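Local coordinates for protein quinone oxidoreductase 1 (PDB 1QOR) that catalyses the NADPH-dependent one-electron reduction of quinones to semiquinones, working as a homodimer of the zinc-containing alcohol dehydrogenase family, at residues I5-H8 and E14-Q17; A24-A27 and I31-E34; A111-E116 and E282-I287; L126-L131 and C158-A163; A186-N191 and K202-G207. All blocks are in the same frame, centred on the assembly; numbering follows the deposited sequence.

Contact 1: I5-H8 and E14-Q17; sequences IEFH and EVLQ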
# COMPACT_ATOMS: atom_id res chain seq x y z
N ILE A 5 -11.64 35.56 3.21
CA ILE A 5 -12.82 34.84 2.77
C ILE A 5 -13.13 33.87 3.89
O ILE A 5 -12.21 33.34 4.54
CB ILE A 5 -12.55 34.01 1.48
CG1 ILE A 5 -12.31 34.93 0.29
CG2 ILE A 5 -13.71 33.08 1.20
CD1 ILE A 5 -13.48 35.84 -0.06
N GLU A 6 -14.40 33.67 4.17
CA GLU A 6 -14.76 32.70 5.19
C GLU A 6 -16.09 32.07 4.91
O GLU A 6 -16.83 32.52 4.03
CB GLU A 6 -14.68 33.30 6.59
CG GLU A 6 -15.68 34.35 6.89
CD GLU A 6 -15.61 34.76 8.35
OE1 GLU A 6 -14.48 35.12 8.81
OE2 GLU A 6 -16.67 34.72 9.02
N PHE A 7 -16.31 30.92 5.52
CA PHE A 7 -17.57 30.21 5.35
C PHE A 7 -18.05 29.78 6.76
O PHE A 7 -17.24 29.50 7.64
CB PHE A 7 -17.46 29.05 4.32
CG PHE A 7 -16.55 27.93 4.73
CD1 PHE A 7 -15.16 28.05 4.59
CD2 PHE A 7 -17.07 26.74 5.25
CE1 PHE A 7 -14.30 26.99 4.97
CE2 PHE A 7 -16.24 25.68 5.64
CZ PHE A 7 -14.84 25.81 5.50
N HIS A 8 -19.36 29.87 6.96
CA HIS A 8 -20.02 29.57 8.23
C HIS A 8 -20.74 28.22 8.19
O HIS A 8 -21.25 27.76 9.23
CB HIS A 8 -21.05 30.69 8.54
CG HIS A 8 -20.44 32.03 8.84
ND1 HIS A 8 -20.89 32.85 9.85
CD2 HIS A 8 -19.40 32.69 8.26
CE1 HIS A 8 -20.16 33.96 9.88
NE2 HIS A 8 -19.26 33.89 8.93
N GLU A 14 -21.11 28.95 -3.38
CA GLU A 14 -21.92 30.04 -2.87
C GLU A 14 -21.77 30.28 -1.36
O GLU A 14 -22.10 31.36 -0.91
CB GLU A 14 -23.38 29.84 -3.23
CG GLU A 14 -24.08 28.80 -2.38
CD GLU A 14 -23.70 27.34 -2.70
OE1 GLU A 14 -23.09 27.07 -3.77
OE2 GLU A 14 -24.02 26.44 -1.85
N VAL A 15 -21.23 29.35 -0.58
CA VAL A 15 -21.11 29.63 0.85
C VAL A 15 -19.91 30.50 1.18
O VAL A 15 -19.71 30.86 2.33
CB VAL A 15 -20.99 28.36 1.72
CG1 VAL A 15 -22.11 27.40 1.41
CG2 VAL A 15 -19.63 27.68 1.56
N LEU A 16 -19.07 30.82 0.21
CA LEU A 16 -17.89 31.60 0.55
C LEU A 16 -18.24 33.09 0.64
O LEU A 16 -18.94 33.60 -0.24
CB LEU A 16 -16.78 31.36 -0.50
CG LEU A 16 -16.15 29.96 -0.58
CD1 LEU A 16 -15.19 29.94 -1.73
CD2 LEU A 16 -15.43 29.56 0.73
N GLN A 17 -17.78 33.76 1.69
CA GLN A 17 -18.08 35.19 1.83
C GLN A 17 -16.89 36.04 2.25
O GLN A 17 -16.08 35.63 3.08
CB GLN A 17 -19.28 35.41 2.76
CG GLN A 17 -19.08 35.09 4.25
CD GLN A 17 -20.38 35.28 5.08
OE1 GLN A 17 -20.44 36.11 6.01
NE2 GLN A 17 -21.41 34.50 4.75
O HOH W 1 -21.02 30.82 4.87
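Glu6 and Gln17 are joined by backbone hydrogen bonds running both ways, an antiparallel hydrogen-bonded pair. Glu6 N donates to Gln17 O at 2.8 Å, and Gln17 N returns a bond to Glu6 O of the same length. The CA of Ile5 adds a weaker C-H...O contact to Gln17 O. This pair belongs to the small two-stranded sheet of strands 3-6 and 17-20. Further out, a water accepts from His8 N and donates to Val15 O at 2.9 Å.

The apolar contacts lie on the Ile5, Phe7 and Leu16 side. CG2 of Ile5 meets CB of Leu16 at 3.9 Å, and the two side chains cross at about a right angle. CB of Phe7 touches CG2 of Val15 at 3.8 Å. Helices 42-49 and 307-315 also pack against this group.

The polar side chains of Glu6 and Gln17 share the other face. Glu6 CG lies between the backbone N and the carbonyl carbon (chi1 68°), and the chain beyond it is extended, leading the carboxylate to His8. His8 NE2 donates to Glu6 OE2 at 2.7 Å; that oxygen accepts through its anti lone pair, and the bond is bent, 134° at the hydrogen. Glu6 OE1 has a salt bridge to Arg4. With two cationic or donor partners, the Glu6 carboxylate is probably kept ionised, and its rotation is restrained from both oxygens.

Contact 2: A24-A27 and I31-E34; sequences ADPA and IQVE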
# COMPACT_ATOMS: atom_id res chain seq x y z
N ALA A 24 -4.23 40.29 13.56
CA ALA A 24 -3.62 40.28 14.87
C ALA A 24 -2.12 40.22 14.63
O ALA A 24 -1.67 39.79 13.56
CB ALA A 24 -4.05 39.05 15.63
N ASP A 25 -1.33 40.64 15.60
CA ASP A 25 0.11 40.57 15.46
C ASP A 25 0.52 39.11 15.59
O ASP A 25 -0.18 38.33 16.23
CB ASP A 25 0.77 41.43 16.54
CG ASP A 25 0.64 42.92 16.24
OD1 ASP A 25 -0.15 43.27 15.32
OD2 ASP A 25 1.33 43.72 16.91
N PRO A 26 1.64 38.71 14.97
CA PRO A 26 2.05 37.31 15.07
C PRO A 26 2.45 36.81 16.47
O PRO A 26 2.76 37.59 17.36
CB PRO A 26 3.23 37.23 14.09
CG PRO A 26 3.77 38.59 14.09
CD PRO A 26 2.53 39.45 14.06
N ALA A 27 2.35 35.50 16.65
CA ALA A 27 2.76 34.87 17.88
C ALA A 27 4.28 34.96 17.83
O ALA A 27 4.85 35.32 16.80
CB ALA A 27 2.31 33.44 17.90
N ILE A 31 5.20 34.95 11.55
CA ILE A 31 5.54 36.15 10.78
C ILE A 31 4.17 36.54 10.21
O ILE A 31 3.26 35.70 10.15
CB ILE A 31 6.50 35.85 9.59
CG1 ILE A 31 5.88 34.81 8.63
CG2 ILE A 31 7.85 35.43 10.12
CD1 ILE A 31 6.70 34.46 7.38
N GLN A 32 4.00 37.81 9.88
CA GLN A 32 2.76 38.28 9.29
C GLN A 32 3.10 38.63 7.86
O GLN A 32 4.08 39.35 7.61
CB GLN A 32 2.30 39.53 10.00
CG GLN A 32 1.16 40.21 9.30
CD GLN A 32 0.48 41.18 10.23
OE1 GLN A 32 -0.12 40.76 11.24
NE2 GLN A 32 0.60 42.48 9.94
N VAL A 33 2.26 38.20 6.92
CA VAL A 33 2.53 38.44 5.50
C VAL A 33 1.42 39.15 4.79
O VAL A 33 0.25 38.85 4.99
CB VAL A 33 2.81 37.09 4.78
CG1 VAL A 33 2.92 37.25 3.28
CG2 VAL A 33 4.06 36.44 5.36
N GLU A 34 1.77 40.18 4.03
CA GLU A 34 0.77 40.87 3.25
C GLU A 34 0.79 40.06 1.95
O GLU A 34 1.82 40.07 1.23
CB GLU A 34 1.20 42.29 2.93
CG GLU A 34 1.26 43.27 4.08
CD GLU A 34 1.88 44.58 3.60
OE1 GLU A 34 1.29 45.24 2.70
OE2 GLU A 34 3.01 44.90 4.08
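Pro26 packs on the start of strand 30-35 in a small, mainly van der Waals contact between a loop and a strand. Residues 24-27 belong to the loop that follows strand 17-20. The chain then turns back over three residues and enters the mixed sheet of the GroES-like part of the protein. The CA atoms of Pro26 and Ile31 are 5.7 Å apart.

The proline ring does most of the touching. Its CB sits 3.9 Å from the backbone N of Ile31. Elsewhere on the ring, CD lies 4.1 Å from CB of Gln32. The ring and the Gln32 side chain cross at about a right angle. Gln32 has CG anti to its own N (chi1 169°), and its extended chain carries the amide beside the loop, near the backbone of Ala24. The side chain of Ile31 points the other way, to Val69 of strand 65-72.

Ala24 O accepts a hydrogen bond from Asn100 ND2 of strand 98-102. Asp25 OD1 forms a salt bridge with Lys71 NZ of strand 65-72. Ala27 N is hydrogen-bonded to Glu30 OE1, on strand 30-35 itself. That strand is paired by backbone bonds with both of its neighbours. The direct contact of Pro26 with the strand is thus van der Waals contact without direction, and polar ties of the loop include bonds to both strands flanking 30-35.

Contact 3: A111-E116 and E282-I287; sequences AAISFE and ELFSLI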
# COMPACT_ATOMS: atom_id res chain seq x y z
N ALA A 111 14.80 36.19 -5.84
CA ALA A 111 14.42 37.36 -6.63
C ALA A 111 13.86 37.01 -7.98
O ALA A 111 12.92 37.64 -8.44
CB ALA A 111 15.61 38.27 -6.81
N ALA A 112 14.42 35.99 -8.62
CA ALA A 112 13.97 35.59 -9.95
C ALA A 112 12.56 35.03 -10.02
O ALA A 112 12.01 34.79 -11.11
CB ALA A 112 14.93 34.58 -10.52
N ILE A 113 11.98 34.76 -8.86
CA ILE A 113 10.66 34.17 -8.89
C ILE A 113 9.62 35.14 -8.41
O ILE A 113 9.75 35.68 -7.32
CB ILE A 113 10.67 32.84 -8.11
CG1 ILE A 113 11.74 31.91 -8.73
CG2 ILE A 113 9.25 32.17 -8.15
CD1 ILE A 113 11.91 30.61 -8.06
N SER A 114 8.64 35.41 -9.27
CA SER A 114 7.57 36.33 -8.94
C SER A 114 6.54 35.75 -7.96
O SER A 114 6.37 34.52 -7.86
CB SER A 114 6.87 36.74 -10.21
OG SER A 114 5.91 35.78 -10.56
N PHE A 115 5.77 36.63 -7.33
CA PHE A 115 4.76 36.19 -6.36
C PHE A 115 3.72 35.35 -7.02
O PHE A 115 3.28 34.37 -6.43
CB PHE A 115 4.10 37.37 -5.62
CG PHE A 115 5.01 38.07 -4.67
CD1 PHE A 115 5.73 37.35 -3.75
CD2 PHE A 115 5.13 39.45 -4.69
CE1 PHE A 115 6.58 38.00 -2.84
CE2 PHE A 115 5.97 40.10 -3.80
CZ PHE A 115 6.69 39.38 -2.88
N GLU A 116 3.34 35.70 -8.26
CA GLU A 116 2.34 34.95 -9.00
C GLU A 116 2.87 33.57 -9.42
O GLU A 116 2.09 32.61 -9.51
CB GLU A 116 1.92 35.71 -10.25
CG GLU A 116 1.28 37.06 -9.98
CD GLU A 116 0.41 37.55 -11.14
OE1 GLU A 116 0.54 37.03 -12.27
OE2 GLU A 116 -0.43 38.47 -10.91
N GLU A 282 15.28 22.53 -4.77
CA GLU A 282 15.10 21.83 -6.03
C GLU A 282 14.08 22.57 -6.92
O GLU A 282 14.40 22.98 -8.04
CB GLU A 282 14.59 20.41 -5.76
CG GLU A 282 15.55 19.62 -4.96
CD GLU A 282 16.84 19.42 -5.70
OE1 GLU A 282 16.79 19.40 -6.95
OE2 GLU A 282 17.89 19.26 -5.03
N LEU A 283 12.86 22.70 -6.41
CA LEU A 283 11.79 23.35 -7.12
C LEU A 283 12.17 24.73 -7.68
O LEU A 283 11.92 25.04 -8.85
CB LEU A 283 10.57 23.50 -6.17
CG LEU A 283 9.37 24.23 -6.73
CD1 LEU A 283 8.81 23.52 -7.97
CD2 LEU A 283 8.30 24.39 -5.66
N PHE A 284 12.71 25.57 -6.82
CA PHE A 284 13.07 26.93 -7.21
C PHE A 284 14.12 26.94 -8.31
O PHE A 284 14.10 27.81 -9.17
CB PHE A 284 13.62 27.72 -6.01
CG PHE A 284 12.58 28.08 -4.98
CD1 PHE A 284 11.22 28.07 -5.30
CD2 PHE A 284 12.98 28.49 -3.70
CE1 PHE A 284 10.28 28.46 -4.38
CE2 PHE A 284 12.02 28.89 -2.76
CZ PHE A 284 10.68 28.87 -3.11
N SER A 285 15.06 26.01 -8.24
CA SER A 285 16.09 26.04 -9.24
C SER A 285 15.56 25.63 -10.61
O SER A 285 15.97 26.18 -11.61
CB SER A 285 17.32 25.25 -8.77
OG SER A 285 17.07 23.87 -8.86
N LEU A 286 14.51 24.80 -10.64
CA LEU A 286 13.91 24.32 -11.87
C LEU A 286 13.02 25.37 -12.52
O LEU A 286 12.87 25.39 -13.74
CB LEU A 286 13.09 23.06 -11.58
CG LEU A 286 13.58 21.64 -11.94
CD1 LEU A 286 15.04 21.49 -12.37
CD2 LEU A 286 13.25 20.73 -10.76
N ILE A 287 12.38 26.20 -11.70
CA ILE A 287 11.53 27.28 -12.22
C ILE A 287 12.40 28.46 -12.74
O ILE A 287 12.13 29.01 -13.82
CB ILE A 287 10.55 27.80 -11.15
CG1 ILE A 287 9.50 26.74 -10.87
CG2 ILE A 287 9.87 29.08 -11.62
CD1 ILE A 287 8.70 27.03 -9.61
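Ile113 carries the whole of this contact from its segment, and it reaches helix 273-288 with its CD1 methyl. The residues before it, Ala111 and Ala112, lead the chain on from strand 106-108 without touching the helix. At Ile113 the side chain turns toward the helix. CG1 lies anti to the carbonyl carbon (chi1 -57°), and CD1 continues the chain fully extended (chi2 178°), which gives the methyl its reach. That methyl rests 3.8 Å from CD1 of Phe284 and 3.7 Å from the backbone O of the same residue. CB and CG of Phe284 are nearly as close to Ile113 CD1, at 3.9 Å and 4.0 Å. The methyl meets the ring obliquely, and the two side chains cross at about a right angle. One helical turn on, CG2 of Ile287 lies at 4.4 Å from the same methyl. The three side chains are buried, and no hydrogen bond links the segments.

The contact joins the entry to the long helix 115-135 with helix 273-288, which comes after the last strand of the Rossmann sheet, 260-262, and the short helix 266-269. Pro110 also touches Phe284, and Ser121 of the long helix touches Ile287, so the packing extends on both sides of Ile113 in the sequence. Next comes Ser114, which is the N-cap of helix 115-135; its side chain caps a backbone N beyond the segment. Phe115 then makes a cation-pi contact with Arg84, and Glu116 closes the segment, its OE1 in a salt bridge with Lys301.

Contact 4: L126-L131 and C158-A163; sequences LTVYYL and CQWAKA. With NDP (NADPH dihydro-nicotinamide-adenine-dinucleotide phosphate), chain D.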
# COMPACT_ATOMS: atom_id res chain seq x y z
N LEU A 126 5.85 21.11 -4.57
CA LEU A 126 6.36 20.30 -3.45
C LEU A 126 5.70 18.91 -3.54
O LEU A 126 6.32 17.87 -3.22
CB LEU A 126 6.01 20.98 -2.12
CG LEU A 126 6.72 22.32 -1.83
CD1 LEU A 126 6.23 22.82 -0.50
CD2 LEU A 126 8.23 22.17 -1.73
N THR A 127 4.43 18.89 -3.95
CA THR A 127 3.73 17.63 -4.13
C THR A 127 4.40 16.81 -5.26
O THR A 127 4.72 15.63 -5.10
CB THR A 127 2.29 17.89 -4.52
OG1 THR A 127 1.70 18.69 -3.50
CG2 THR A 127 1.52 16.59 -4.65
N VAL A 128 4.68 17.46 -6.39
CA VAL A 128 5.29 16.73 -7.50
C VAL A 128 6.65 16.22 -7.06
O VAL A 128 7.03 15.09 -7.36
CB VAL A 128 5.36 17.57 -8.80
CG1 VAL A 128 6.32 16.93 -9.80
CG2 VAL A 128 3.97 17.69 -9.38
N TYR A 129 7.37 17.04 -6.31
CA TYR A 129 8.67 16.62 -5.87
C TYR A 129 8.62 15.35 -4.99
O TYR A 129 9.36 14.38 -5.26
CB TYR A 129 9.38 17.76 -5.12
CG TYR A 129 10.68 17.34 -4.45
CD1 TYR A 129 11.85 17.18 -5.18
CD2 TYR A 129 10.72 17.11 -3.06
CE1 TYR A 129 13.01 16.81 -4.58
CE2 TYR A 129 11.91 16.74 -2.44
CZ TYR A 129 13.04 16.60 -3.21
OH TYR A 129 14.23 16.37 -2.59
N TYR A 130 7.80 15.33 -3.93
CA TYR A 130 7.84 14.11 -3.09
C TYR A 130 7.25 12.92 -3.84
O TYR A 130 7.74 11.80 -3.73
CB TYR A 130 7.22 14.31 -1.69
CG TYR A 130 5.71 14.14 -1.62
CD1 TYR A 130 5.11 12.88 -1.70
CD2 TYR A 130 4.89 15.24 -1.44
CE1 TYR A 130 3.69 12.75 -1.59
CE2 TYR A 130 3.50 15.12 -1.34
CZ TYR A 130 2.90 13.88 -1.41
OH TYR A 130 1.51 13.80 -1.30
N LEU A 131 6.21 13.15 -4.62
CA LEU A 131 5.63 12.07 -5.40
C LEU A 131 6.62 11.33 -6.35
O LEU A 131 6.69 10.11 -6.32
CB LEU A 131 4.48 12.61 -6.24
CG LEU A 131 3.15 12.89 -5.54
CD1 LEU A 131 2.17 13.41 -6.58
CD2 LEU A 131 2.63 11.63 -4.89
N CYS A 158 4.16 16.85 -15.67
CA CYS A 158 4.63 16.63 -17.05
C CYS A 158 6.09 17.18 -17.28
O CYS A 158 6.96 16.46 -17.79
CB CYS A 158 3.67 17.31 -18.00
SG CYS A 158 2.12 16.47 -18.20
N GLN A 159 6.34 18.41 -16.83
CA GLN A 159 7.60 19.10 -17.01
C GLN A 159 8.68 18.51 -16.18
O GLN A 159 9.83 18.41 -16.63
CB GLN A 159 7.41 20.58 -16.73
CG GLN A 159 6.30 21.18 -17.58
CD GLN A 159 6.10 22.67 -17.36
OE1 GLN A 159 6.90 23.49 -17.85
NE2 GLN A 159 5.02 23.04 -16.63
N TRP A 160 8.34 18.12 -14.94
CA TRP A 160 9.34 17.50 -14.07
C TRP A 160 9.72 16.09 -14.60
O TRP A 160 10.90 15.74 -14.63
CB TRP A 160 8.86 17.44 -12.61
CG TRP A 160 9.99 17.44 -11.67
CD1 TRP A 160 11.19 16.77 -11.80
CD2 TRP A 160 10.06 18.16 -10.42
NE1 TRP A 160 12.00 17.04 -10.70
CE2 TRP A 160 11.33 17.88 -9.84
CE3 TRP A 160 9.18 19.02 -9.74
CZ2 TRP A 160 11.73 18.42 -8.61
CZ3 TRP A 160 9.58 19.57 -8.52
CH2 TRP A 160 10.85 19.27 -7.97
N ALA A 161 8.72 15.32 -15.04
CA ALA A 161 8.97 13.98 -15.59
C ALA A 161 9.92 14.09 -16.81
O ALA A 161 10.90 13.32 -16.92
CB ALA A 161 7.70 13.32 -15.96
N LYS A 162 9.64 15.02 -17.72
CA LYS A 162 10.49 15.26 -18.88
C LYS A 162 11.92 15.61 -18.43
O LYS A 162 12.88 15.02 -18.88
CB LYS A 162 9.93 16.41 -19.69
CG LYS A 162 10.73 16.79 -20.89
CD LYS A 162 9.98 17.88 -21.66
CE LYS A 162 10.92 18.78 -22.47
NZ LYS A 162 10.14 19.86 -23.21
N ALA A 163 12.05 16.55 -17.50
CA ALA A 163 13.36 16.91 -17.04
C ALA A 163 14.12 15.70 -16.48
O ALA A 163 15.34 15.65 -16.54
CB ALA A 163 13.26 18.01 -15.97
PA NDP D . -6.52 20.31 -10.88
O1A NDP D . -6.17 21.67 -11.36
O2A NDP D . -5.71 19.16 -11.36
O5B NDP D . -8.03 20.03 -11.06
C5B NDP D . -8.60 18.75 -10.92
C4B NDP D . -8.66 18.10 -12.26
O4B NDP D . -8.98 16.76 -11.92
C3B NDP D . -9.76 18.55 -13.23
O3B NDP D . -9.31 19.71 -13.97
C2B NDP D . -10.09 17.26 -13.98
O2B NDP D . -9.30 17.22 -15.15
C1B NDP D . -9.72 16.11 -12.95
N9A NDP D . -11.00 15.48 -12.62
C8A NDP D . -11.40 14.24 -12.91
N7A NDP D . -12.66 14.06 -12.48
C5A NDP D . -12.99 15.20 -11.93
C6A NDP D . -14.23 15.49 -11.37
N6A NDP D . -15.23 14.61 -11.32
N1A NDP D . -14.37 16.72 -10.88
C2A NDP D . -13.38 17.65 -10.92
N3A NDP D . -12.19 17.37 -11.47
C4A NDP D . -11.99 16.12 -11.99
O3 NDP D . -6.27 20.43 -9.31
PN NDP D . -5.01 20.57 -8.37
O1N NDP D . -3.72 20.65 -9.15
O2N NDP D . -5.31 21.62 -7.33
O5D NDP D . -5.10 19.10 -7.62
C5D NDP D . -5.08 17.85 -8.29
C4D NDP D . -5.39 16.73 -7.35
O4D NDP D . -4.29 16.52 -6.44
C3D NDP D . -6.63 16.99 -6.48
O3D NDP D . -7.40 15.79 -6.36
C2D NDP D . -5.98 17.39 -5.14
O2D NDP D . -6.86 17.18 -4.06
C1D NDP D . -4.79 16.48 -5.04
N1N NDP D . -3.57 16.90 -4.30
C2N NDP D . -2.99 16.03 -3.41
C3N NDP D . -1.85 16.44 -2.74
C7N NDP D . -1.14 15.50 -1.77
O7N NDP D . -0.11 15.83 -1.21
N7N NDP D . -1.74 14.34 -1.60
C4N NDP D . -1.27 17.68 -2.96
C5N NDP D . -1.87 18.55 -3.88
C6N NDP D . -3.03 18.15 -4.54
P2B NDP D . -9.82 16.41 -16.51
O1X NDP D . -8.63 16.37 -17.39
O2X NDP D . -10.23 15.08 -16.04
O3X NDP D . -10.94 17.24 -16.99
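Trp160 spreads its indole over two consecutive residues, Val128 and Tyr129, mostly with the six-membered ring. CG1 of Val128 lies 3.5 Å from CE3 of Trp160. Two atoms further round that ring, CH2 is equally close to CB of Tyr129, and the CA of Tyr129 sits over one face of the indole. The Tyr129 ring presents its edge to Trp160 CZ2. The ring planes are inclined by 40°, an oblique pairing. With CG of Trp160 anti to the backbone N (chi1 -153°), the indole extends toward helix 115-135.

This is helix-to-helix packing next to the Rossmann cofactor site. Val153, in the first turn of helix 152-164, binds NADPH and also touches Val128. An alanine in place of Trp160 would probably open a gap between the helices and leave Val128 and Tyr129 without their shared partner.

Another side of helix 115-135 faces the nicotinamide. Tyr130 OH donates to the carboxamide oxygen O7N at 2.6 Å, with O7N in the plane of the ring, and Tyr269 stacks on the tyrosine. Thr127 OG1 lies 3.2 Å from C4N of the nicotinamide and is hydrogen-bonded to Leu123 O.

Contact 5: A186-N191 and K202-G207; sequences AWQVIN and KEITGG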
# COMPACT_ATOMS: atom_id res chain seq x y z
N ALA A 186 4.38 15.42 -21.57
CA ALA A 186 3.85 14.08 -21.42
C ALA A 186 4.28 13.32 -22.67
O ALA A 186 4.18 13.85 -23.79
CB ALA A 186 2.35 14.13 -21.36
N TRP A 187 4.74 12.08 -22.49
CA TRP A 187 5.18 11.24 -23.58
C TRP A 187 3.99 10.86 -24.45
O TRP A 187 4.03 11.02 -25.65
CB TRP A 187 5.87 10.03 -23.03
CG TRP A 187 6.41 9.09 -24.07
CD1 TRP A 187 7.38 9.34 -25.00
CD2 TRP A 187 6.09 7.70 -24.20
NE1 TRP A 187 7.70 8.20 -25.68
CE2 TRP A 187 6.92 7.17 -25.22
CE3 TRP A 187 5.18 6.86 -23.56
CZ2 TRP A 187 6.87 5.84 -25.59
CZ3 TRP A 187 5.13 5.52 -23.93
CH2 TRP A 187 5.98 5.02 -24.94
N GLN A 188 2.93 10.37 -23.83
CA GLN A 188 1.69 10.01 -24.52
C GLN A 188 0.56 10.40 -23.57
O GLN A 188 0.79 10.55 -22.36
CB GLN A 188 1.65 8.52 -24.87
CG GLN A 188 2.67 8.13 -25.98
CD GLN A 188 2.43 6.74 -26.58
OE1 GLN A 188 1.38 6.48 -27.16
NE2 GLN A 188 3.42 5.86 -26.44
N VAL A 189 -0.64 10.59 -24.12
CA VAL A 189 -1.81 11.01 -23.35
C VAL A 189 -3.01 10.21 -23.80
O VAL A 189 -3.22 10.02 -25.00
CB VAL A 189 -2.12 12.53 -23.60
CG1 VAL A 189 -3.49 12.92 -23.04
CG2 VAL A 189 -0.99 13.43 -23.02
N ILE A 190 -3.81 9.75 -22.84
CA ILE A 190 -5.01 8.98 -23.13
C ILE A 190 -6.14 9.85 -22.64
O ILE A 190 -6.06 10.39 -21.55
CB ILE A 190 -5.05 7.65 -22.29
CG1 ILE A 190 -3.85 6.76 -22.63
CG2 ILE A 190 -6.36 6.89 -22.53
CD1 ILE A 190 -3.62 5.67 -21.62
N ASN A 191 -7.17 10.02 -23.44
CA ASN A 191 -8.30 10.82 -23.00
C ASN A 191 -9.19 9.80 -22.33
O ASN A 191 -9.81 8.98 -23.03
CB ASN A 191 -8.99 11.44 -24.21
CG ASN A 191 -10.32 12.10 -23.87
OD1 ASN A 191 -11.04 11.68 -22.96
ND2 ASN A 191 -10.67 13.10 -24.66
N LYS A 202 -2.18 -0.78 -22.15
CA LYS A 202 -1.50 -2.04 -22.49
C LYS A 202 -0.83 -1.93 -23.88
O LYS A 202 0.29 -2.42 -24.10
CB LYS A 202 -2.47 -3.22 -22.49
CG LYS A 202 -2.85 -3.65 -21.10
CD LYS A 202 -3.73 -4.87 -21.11
CE LYS A 202 -4.99 -4.63 -21.89
NZ LYS A 202 -5.81 -5.90 -21.98
N GLU A 203 -1.53 -1.28 -24.81
CA GLU A 203 -1.04 -1.07 -26.15
C GLU A 203 0.25 -0.23 -26.10
O GLU A 203 1.30 -0.69 -26.55
CB GLU A 203 -2.14 -0.39 -26.96
CG GLU A 203 -1.80 -0.14 -28.39
CD GLU A 203 -3.01 0.25 -29.21
OE1 GLU A 203 -3.89 0.92 -28.64
OE2 GLU A 203 -3.06 -0.11 -30.43
N ILE A 204 0.18 0.93 -25.43
CA ILE A 204 1.31 1.87 -25.31
C ILE A 204 2.55 1.24 -24.66
O ILE A 204 3.71 1.57 -25.04
CB ILE A 204 0.90 3.16 -24.50
CG1 ILE A 204 -0.07 4.03 -25.30
CG2 ILE A 204 2.09 4.01 -24.17
CD1 ILE A 204 -0.77 5.11 -24.46
N THR A 205 2.33 0.31 -23.74
CA THR A 205 3.45 -0.33 -23.02
C THR A 205 3.91 -1.68 -23.59
O THR A 205 4.70 -2.41 -22.96
CB THR A 205 3.12 -0.48 -21.51
OG1 THR A 205 2.02 -1.38 -21.36
CG2 THR A 205 2.72 0.87 -20.94
N GLY A 206 3.39 -2.05 -24.75
CA GLY A 206 3.82 -3.29 -25.34
C GLY A 206 3.33 -4.45 -24.52
O GLY A 206 3.93 -5.53 -24.54
N GLY A 207 2.25 -4.20 -23.78
CA GLY A 207 1.65 -5.24 -22.95
C GLY A 207 2.32 -5.41 -21.61
O GLY A 207 1.85 -6.22 -20.84
O HOH W 2 4.09 3.28 -27.15
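Strand 188-191 runs beside the C-terminal end of helix 197-204, with the CA atoms of Gln188 and Ile204 8.2 Å apart and no direct hydrogen bond between the segments. Ile204 is the centre of the contact. Its CG2 methyl touches CZ3 of Trp187 at 3.4 Å and lies 3.2 Å from Gln188 NE2. Its other branch, CG1 and CD1, reaches Gln188 and Ile190: CG1 is 3.4 Å from Gln188 OE1, and CD1 meets CG1 of Ile190 at 3.9 Å. The Gln188 amide thus lies alongside the isoleucine, and its NE2 also sits 3.0 Å above the plane of the Trp187 indole, offset toward the rim. The extended chain of Gln188 beyond CG lets NE2 donate to a water at 2.8 Å, which in turn donates to Ile204 O. A leucine in place of Gln188 would probably lose the bond to this water and leave it held less firmly at Ile204 O.

After Ile204 the helix ends in a Schellman motif. Gly207 N bonds to Lys202 O at 2.7 Å and Gly206 N to Glu203 O. Gly206 has a positive phi (68°), easy for glycine. Packing of a following helix on its preceding strand, here the edge strand 188-191, is typical of the Rossmann fold.

Overall arrangement
From the N terminus, contact 1 closes the first short loop, between strands 3-6 and 17-20. Contact 2 follows in series and closes the turn into strand 30-35. Contact 3 closes a loop of 165 residues, joining the start of helix 115-135 to helix 273-288. Contacts 4 and 5 are nested inside that loop, one after the other; no contacts cross. Contacts 3 and 4 share helix 115-135 and touch, with Leu286 packing on Trp160. Contact 4 meets contact 5 through Cys158 and Ala186. Together these three tie the long helix, helix 273-288 and the Rossmann sheet edge. Contacts 1 and 5 lie on opposite sides of the chain's centre, with centres about 42 Å apart.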